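PDB 2P3E: diaminopimelate decarboxylase from Aquifex aeolicus, which probably catalyses the pyridoxal 5'-phosphate-dependent decarboxylation of meso-diaminopimelate to L-lysine, the final step of the diaminopimelate route of lysine biosynthesis. Local coordinates for residues P214-V219 with K266-N271. Sequence-based numbering, arbitrary orientation.
Sequences PYREAV and KDLLEN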
loop_
_atom_site.group_PDB
_atom_site.type_symbol
_atom_site.label_atom_id
_atom_site.label_comp_id
_atom_site.label_asym_id
_atom_site.label_seq_id
_atom_site.Cartn_x
_atom_site.Cartn_y
_atom_site.Cartn_z
ATOM N N PRO B 214 -8.040 -0.471 -30.050
ATOM C CA PRO B 214 -6.593 -0.762 -30.131
ATOM C C PRO B 214 -6.222 -2.235 -30.165
ATOM O O PRO B 214 -5.132 -2.572 -30.629
ATOM C CB PRO B 214 -6.021 -0.133 -28.850
ATOM C CG PRO B 214 -7.018 0.870 -28.433
ATOM C CD PRO B 214 -8.358 0.347 -28.864
ATOM N N TYR B 215 -7.100 -3.113 -29.687
ATOM C CA TYR B 215 -6.812 -4.542 -29.747
ATOM C C TYR B 215 -6.625 -5.042 -31.184
ATOM O O TYR B 215 -5.830 -5.944 -31.418
ATOM C CB TYR B 215 -7.889 -5.354 -29.043
ATOM C CG TYR B 215 -7.757 -5.377 -27.517
ATOM C CD1 TYR B 215 -6.892 -6.290 -26.874
ATOM C CD2 TYR B 215 -8.510 -4.518 -26.736
ATOM C CE1 TYR B 215 -6.779 -6.315 -25.450
ATOM C CE2 TYR B 215 -8.418 -4.527 -25.337
ATOM C CZ TYR B 215 -7.550 -5.419 -24.696
ATOM O OH TYR B 215 -7.488 -5.400 -23.303
ATOM N N ARG B 216 -7.363 -4.474 -32.136
ATOM C CA ARG B 216 -7.260 -4.938 -33.521
ATOM C C ARG B 216 -5.826 -4.770 -34.043
ATOM O O ARG B 216 -5.208 -5.755 -34.422
ATOM C CB ARG B 216 -8.286 -4.259 -34.444
ATOM C CG ARG B 216 -8.560 -5.069 -35.727
ATOM C CD ARG B 216 -8.946 -4.197 -36.941
ATOM N NE ARG B 216 -7.890 -3.244 -37.273
ATOM C CZ ARG B 216 -6.800 -3.522 -37.987
ATOM N NH1 ARG B 216 -6.593 -4.739 -38.498
ATOM N NH2 ARG B 216 -5.900 -2.570 -38.179
ATOM N N GLU B 217 -5.296 -3.542 -34.009
ATOM C CA GLU B 217 -3.949 -3.259 -34.523
ATOM C C GLU B 217 -2.902 -4.039 -33.748
ATOM O O GLU B 217 -1.969 -4.583 -34.338
ATOM C CB GLU B 217 -3.607 -1.753 -34.486
ATOM C CG GLU B 217 -2.200 -1.433 -35.074
ATOM C CD GLU B 217 -1.835 0.054 -35.044
ATOM O OE1 GLU B 217 -2.593 0.870 -34.474
ATOM O OE2 GLU B 217 -0.762 0.402 -35.602
ATOM N N ALA B 218 -3.076 -4.085 -32.427
ATOM C CA ALA B 218 -2.158 -4.801 -31.538
ATOM C C ALA B 218 -2.048 -6.260 -31.929
ATOM O O ALA B 218 -0.948 -6.766 -32.170
ATOM C CB ALA B 218 -2.612 -4.662 -30.069
ATOM N N VAL B 219 -3.195 -6.935 -31.985
ATOM C CA VAL B 219 -3.247 -8.348 -32.356
ATOM C C VAL B 219 -2.806 -8.568 -33.820
ATOM O O VAL B 219 -2.189 -9.583 -34.132
ATOM C CB VAL B 219 -4.658 -8.973 -32.046
ATOM C CG1 VAL B 219 -4.764 -10.407 -32.538
ATOM C CG2 VAL B 219 -4.948 -8.911 -30.526
ATOM N N LYS B 266 -12.192 -12.014 -34.446
ATOM C CA LYS B 266 -12.509 -13.295 -35.086
ATOM C C LYS B 266 -11.743 -13.477 -36.400
ATOM O O LYS B 266 -11.019 -14.459 -36.577
ATOM C CB LYS B 266 -14.013 -13.437 -35.350
ATOM C CG LYS B 266 -14.385 -14.815 -35.922
ATOM C CD LYS B 266 -15.712 -14.804 -36.667
ATOM C CE LYS B 266 -16.069 -16.231 -37.139
ATOM N NZ LYS B 266 -17.532 -16.344 -37.360
ATOM N N ASP B 267 -11.892 -12.515 -37.304
ATOM C CA ASP B 267 -11.328 -12.669 -38.643
ATOM C C ASP B 267 -9.799 -12.664 -38.600
ATOM O O ASP B 267 -9.151 -13.454 -39.282
ATOM C CB ASP B 267 -11.878 -11.612 -39.597
ATOM C CG ASP B 267 -13.350 -11.838 -39.931
ATOM O OD1 ASP B 267 -13.935 -12.869 -39.549
ATOM O OD2 ASP B 267 -13.947 -10.955 -40.564
ATOM N N LEU B 268 -9.245 -11.791 -37.766
ATOM C CA LEU B 268 -7.817 -11.744 -37.527
ATOM C C LEU B 268 -7.257 -13.087 -37.036
ATOM O O LEU B 268 -6.236 -13.549 -37.542
ATOM C CB LEU B 268 -7.519 -10.619 -36.537
ATOM C CG LEU B 268 -6.154 -9.960 -36.418
ATOM C CD1 LEU B 268 -5.532 -9.617 -37.787
ATOM C CD2 LEU B 268 -6.295 -8.695 -35.558
ATOM N N LEU B 269 -7.937 -13.718 -36.074
ATOM C CA LEU B 269 -7.468 -14.978 -35.480
ATOM C C LEU B 269 -7.725 -16.202 -36.358
ATOM O O LEU B 269 -7.148 -17.274 -36.132
ATOM C CB LEU B 269 -8.056 -15.192 -34.076
ATOM C CG LEU B 269 -7.711 -14.132 -33.018
ATOM C CD1 LEU B 269 -8.454 -14.371 -31.713
ATOM C CD2 LEU B 269 -6.190 -14.019 -32.790
ATOM N N GLU B 270 -8.581 -16.058 -37.364
ATOM C CA GLU B 270 -8.744 -17.130 -38.340
ATOM C C GLU B 270 -7.436 -17.406 -39.100
ATOM O O GLU B 270 -7.251 -18.505 -39.630
ATOM C CB GLU B 270 -9.926 -16.855 -39.277
ATOM C CG GLU B 270 -10.222 -17.962 -40.289
ATOM C CD GLU B 270 -10.265 -19.399 -39.702
ATOM O OE1 GLU B 270 -10.902 -19.630 -38.648
ATOM O OE2 GLU B 270 -9.665 -20.308 -40.327
ATOM N N ASN B 271 -6.515 -16.440 -39.103
ATOM C CA ASN B 271 -5.217 -16.596 -39.760
ATOM C C ASN B 271 -4.256 -17.532 -39.028
ATOM O O ASN B 271 -3.223 -17.901 -39.574
ATOM C CB ASN B 271 -4.530 -15.238 -39.913
ATOM C CG ASN B 271 -5.255 -14.316 -40.887
ATOM O OD1 ASN B 271 -5.361 -14.612 -42.078
ATOM N ND2 ASN B 271 -5.734 -13.188 -40.384
#
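Val219 meets Leu268 and Leu269 where two helices on the outside of the TIM-type barrel pack together, the barrel being the pyridoxal-binding domain of this class-II decarboxylase. Helices 214-231 and 258-269 follow strands 196-202 and 238-240, which are neighbours in the parallel sheet. The tight part is mainly apolar. The CA-CB bond of Val219 points at the other helix, and a chi1 of 175° sets CG1, rather than CG2, against the leucines. The CD2 methyl of Leu268 touches both this Val219 CG1, at 3.8 Å, and the backbone O of Arg216, a van der Waals approach of 3.3 Å. Val219 CG1 also packs against Leu269 CD2 at 3.9 Å, the two side chains meeting at about a right angle, so CG1 contacts both leucines at once. Leu265, one turn before Leu269 on its helix, touches Val219, and Val223, one turn after Val219, touches Leu268; both extend the apolar packing.

Toward the solvent the contact thins out. Of the Arg216 side chain, CG comes nearest, 4.3 Å from Leu268 CD2, while the guanidinium group forms a salt bridge through NH1 with Glu220 of its own helix. Asn271, three residues on from Leu268, reaches back to it: Leu268 O accepts hydrogen bonds from both the backbone N and the side-chain ND2 of Asn271, the latter at 2.9 Å, from the same face of the carbonyl plane.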